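Local coordinates for peptidase M14 domain-containing protein (PDB 2QVP) that is a putative zinc-dependent metallopeptidase of the M14 family, probably acting as a metallocarboxypeptidase, at residues S29-E34 with Y54-P59. Residues are numbered along the deposited sequence; the frame is centred on the assembly and turned at random.
Sequences SLLAIE and YLLQSP
L31, on helix 24-38, and L56, on strand 51-57, meet methyl to methyl: CD1 of L31 sits 3.6 Å from CD1 of L56. This is the tight part of the contact; both residues are buried, and the ends of their side chains meet head-on. Their CA atoms stand 9.8 Å apart, and the two side chains together span that gap. L31 sends CG anti to its own nitrogen (chi1 -177°), which carries its isobutyl end off the helix and toward the strand. The other branch of L31 goes to Y54, two residues back on the same side of the strand. In this α/β fold, the strand lies second from one edge of the mixed eight-stranded sheet, between strands 41-48 and 101-105, and the helix packs over one of its faces. L89 of helix 80-91 and P106 also touch L31, while S42 lies against both Y54 and L56. Toward Y54 the arrangement is looser: CD2 of L31 approaches CD2 of the tyrosine ring obliquely and no closer than 4.2 Å, and Y54 is partly open to solvent, unlike the two leucines.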
ATOM      1  N   SER A  29       6.158  -7.917  15.636  1.00  7.76           N
ATOM      2  CA  SER A  29       6.854  -9.195  15.891  1.00  9.19           C
ATOM      3  C   SER A  29       6.941 -10.092  14.655  1.00  9.75           C
ATOM      4  O   SER A  29       8.030 -10.582  14.294  1.00  7.49           O
ATOM      5  CB  SER A  29       6.147  -9.956  16.988  1.00 13.21           C
ATOM      6  OG  SER A  29       6.357  -9.273  18.203  1.00 19.77           O
ATOM      7  N   LEU A  30       5.800 -10.262  13.980  1.00  9.12           N
ATOM      8  CA  LEU A  30       5.744 -11.110  12.799  1.00 10.76           C
ATOM      9  C   LEU A  30       6.450 -10.477  11.593  1.00  8.96           C
ATOM     10  O   LEU A  30       7.021 -11.196  10.776  1.00 11.34           O
ATOM     11  CB  LEU A  30       4.303 -11.508  12.461  1.00 10.55           C
ATOM     12  CG  LEU A  30       3.571 -12.273  13.565  1.00  7.76           C
ATOM     13  CD1 LEU A  30       2.085 -12.471  13.195  1.00  8.64           C
ATOM     14  CD2 LEU A  30       4.248 -13.592  13.945  1.00  7.75           C
ATOM     15  N   LEU A  31       6.424  -9.160  11.511  1.00  8.93           N
ATOM     16  CA  LEU A  31       7.094  -8.431  10.467  1.00 10.01           C
ATOM     17  C   LEU A  31       8.604  -8.609  10.635  1.00 10.63           C
ATOM     18  O   LEU A  31       9.291  -8.744   9.638  1.00  9.67           O
ATOM     19  CB  LEU A  31       6.722  -6.953  10.514  1.00 10.86           C
ATOM     20  CG  LEU A  31       7.317  -6.049   9.410  1.00 10.74           C
ATOM     21  CD1 LEU A  31       6.825  -6.465   7.993  1.00 13.17           C
ATOM     22  CD2 LEU A  31       6.972  -4.647   9.668  1.00  6.65           C
ATOM     23  N   ALA A  32       9.103  -8.584  11.883  1.00  9.81           N
ATOM     24  CA  ALA A  32      10.527  -8.793  12.156  1.00  9.06           C
ATOM     25  C   ALA A  32      10.981 -10.192  11.722  1.00  7.99           C
ATOM     26  O   ALA A  32      12.087 -10.341  11.196  1.00  5.05           O
ATOM     27  CB  ALA A  32      10.859  -8.568  13.653  1.00  9.09           C
ATOM     28  N   ILE A  33      10.148 -11.202  11.983  1.00  5.68           N
ATOM     29  CA  ILE A  33      10.402 -12.577  11.577  1.00  6.51           C
ATOM     30  C   ILE A  33      10.584 -12.649  10.077  1.00  6.52           C
ATOM     31  O   ILE A  33      11.517 -13.279   9.600  1.00  7.56           O
ATOM     32  CB  ILE A  33       9.248 -13.553  11.992  1.00  5.86           C
ATOM     33  CG1 ILE A  33       9.224 -13.762  13.523  1.00  3.56           C
ATOM     34  CG2 ILE A  33       9.385 -14.911  11.251  1.00  2.00           C
ATOM     35  CD1 ILE A  33       7.931 -14.378  14.094  1.00  2.84           C
ATOM     36  N   GLU A  34       9.695 -11.992   9.333  1.00  9.59           N
ATOM     37  CA  GLU A  34       9.805 -11.994   7.868  1.00 10.83           C
ATOM     38  C   GLU A  34      11.003 -11.206   7.354  1.00 11.72           C
ATOM     39  O   GLU A  34      11.622 -11.642   6.387  1.00  8.87           O
ATOM     40  CB  GLU A  34       8.506 -11.494   7.181  1.00 11.95           C
ATOM     41  CG  GLU A  34       7.316 -12.386   7.412  1.00 11.66           C
ATOM     42  CD  GLU A  34       7.622 -13.838   7.108  1.00 22.99           C
ATOM     43  OE1 GLU A  34       8.395 -14.103   6.160  1.00 15.41           O
ATOM     44  OE2 GLU A  34       7.103 -14.709   7.830  1.00 21.89           O
ATOM     45  N   TYR A  54       8.732   1.959   9.123  1.00 19.24           N
ATOM     46  CA  TYR A  54       9.755   1.238   8.372  1.00 15.89           C
ATOM     47  C   TYR A  54       9.696   1.317   6.860  1.00 14.18           C
ATOM     48  O   TYR A  54       8.629   1.391   6.257  1.00 17.48           O
ATOM     49  CB  TYR A  54       9.671  -0.283   8.668  1.00 17.33           C
ATOM     50  CG  TYR A  54      10.100  -0.710  10.041  1.00 13.27           C
ATOM     51  CD1 TYR A  54      11.441  -0.611  10.436  1.00 20.11           C
ATOM     52  CD2 TYR A  54       9.182  -1.273  10.946  1.00 15.26           C
ATOM     53  CE1 TYR A  54      11.852  -1.023  11.702  1.00 19.95           C
ATOM     54  CE2 TYR A  54       9.588  -1.704  12.204  1.00 14.89           C
ATOM     55  CZ  TYR A  54      10.918  -1.552  12.581  1.00 14.98           C
ATOM     56  OH  TYR A  54      11.333  -1.956  13.822  1.00 18.29           O
ATOM     57  N   LEU A  55      10.874   1.255   6.262  1.00 13.04           N
ATOM     58  CA  LEU A  55      11.032   1.006   4.847  1.00 13.56           C
ATOM     59  C   LEU A  55      11.837  -0.290   4.800  1.00 12.58           C
ATOM     60  O   LEU A  55      12.972  -0.323   5.254  1.00 10.84           O
ATOM     61  CB  LEU A  55      11.792   2.112   4.131  1.00 11.03           C
ATOM     62  CG  LEU A  55      11.954   1.810   2.626  1.00 15.51           C
ATOM     63  CD1 LEU A  55      10.569   1.892   1.908  1.00  5.34           C
ATOM     64  CD2 LEU A  55      12.985   2.738   2.050  1.00 11.26           C
ATOM     65  N   LEU A  56      11.253  -1.359   4.272  1.00 13.15           N
ATOM     66  CA  LEU A  56      11.938  -2.632   4.175  1.00 11.25           C
ATOM     67  C   LEU A  56      12.363  -2.754   2.727  1.00 13.66           C
ATOM     68  O   LEU A  56      11.548  -2.502   1.840  1.00 14.61           O
ATOM     69  CB  LEU A  56      11.013  -3.790   4.555  1.00 12.86           C
ATOM     70  CG  LEU A  56      10.395  -3.847   5.952  1.00 11.30           C
ATOM     71  CD1 LEU A  56       9.662  -5.150   6.140  1.00 14.43           C
ATOM     72  CD2 LEU A  56      11.423  -3.670   7.047  1.00 14.50           C
ATOM     73  N   GLN A  57      13.611  -3.134   2.469  1.00 11.04           N
ATOM     74  CA  GLN A  57      14.099  -3.282   1.099  1.00 13.25           C
ATOM     75  C   GLN A  57      14.724  -4.651   0.923  1.00 13.47           C
ATOM     76  O   GLN A  57      15.437  -5.131   1.812  1.00 15.80           O
ATOM     77  CB  GLN A  57      15.112  -2.177   0.766  1.00 13.74           C
ATOM     78  CG  GLN A  57      14.468  -0.804   0.779  1.00 17.66           C
ATOM     79  CD  GLN A  57      15.332   0.285   0.216  1.00 18.69           C
ATOM     80  OE1 GLN A  57      16.391   0.609   0.779  1.00 22.53           O
ATOM     81  NE2 GLN A  57      14.861   0.912  -0.884  1.00 20.10           N
ATOM     82  N   SER A  58      14.459  -5.280  -0.213  1.00 10.70           N
ATOM     83  CA  SER A  58      15.035  -6.573  -0.492  1.00 13.28           C
ATOM     84  C   SER A  58      16.573  -6.449  -0.585  1.00 13.48           C
ATOM     85  O   SER A  58      17.097  -5.366  -0.900  1.00 11.59           O
ATOM     86  CB  SER A  58      14.447  -7.183  -1.769  1.00 14.21           C
ATOM     87  OG  SER A  58      14.596  -6.336  -2.907  1.00 12.47           O
ATOM     88  N   PRO A  59      17.287  -7.543  -0.271  1.00 14.13           N
ATOM     89  CA  PRO A  59      18.747  -7.540  -0.309  1.00 16.25           C
ATOM     90  C   PRO A  59      19.366  -7.579  -1.705  1.00 18.66           C
ATOM     91  O   PRO A  59      18.788  -8.162  -2.627  1.00 19.34           O
ATOM     92  CB  PRO A  59      19.111  -8.831   0.433  1.00 17.35           C
ATOM     93  CG  PRO A  59      17.970  -9.725   0.216  1.00 14.98           C
ATOM     94  CD  PRO A  59      16.757  -8.852   0.167  1.00 12.22           C
TER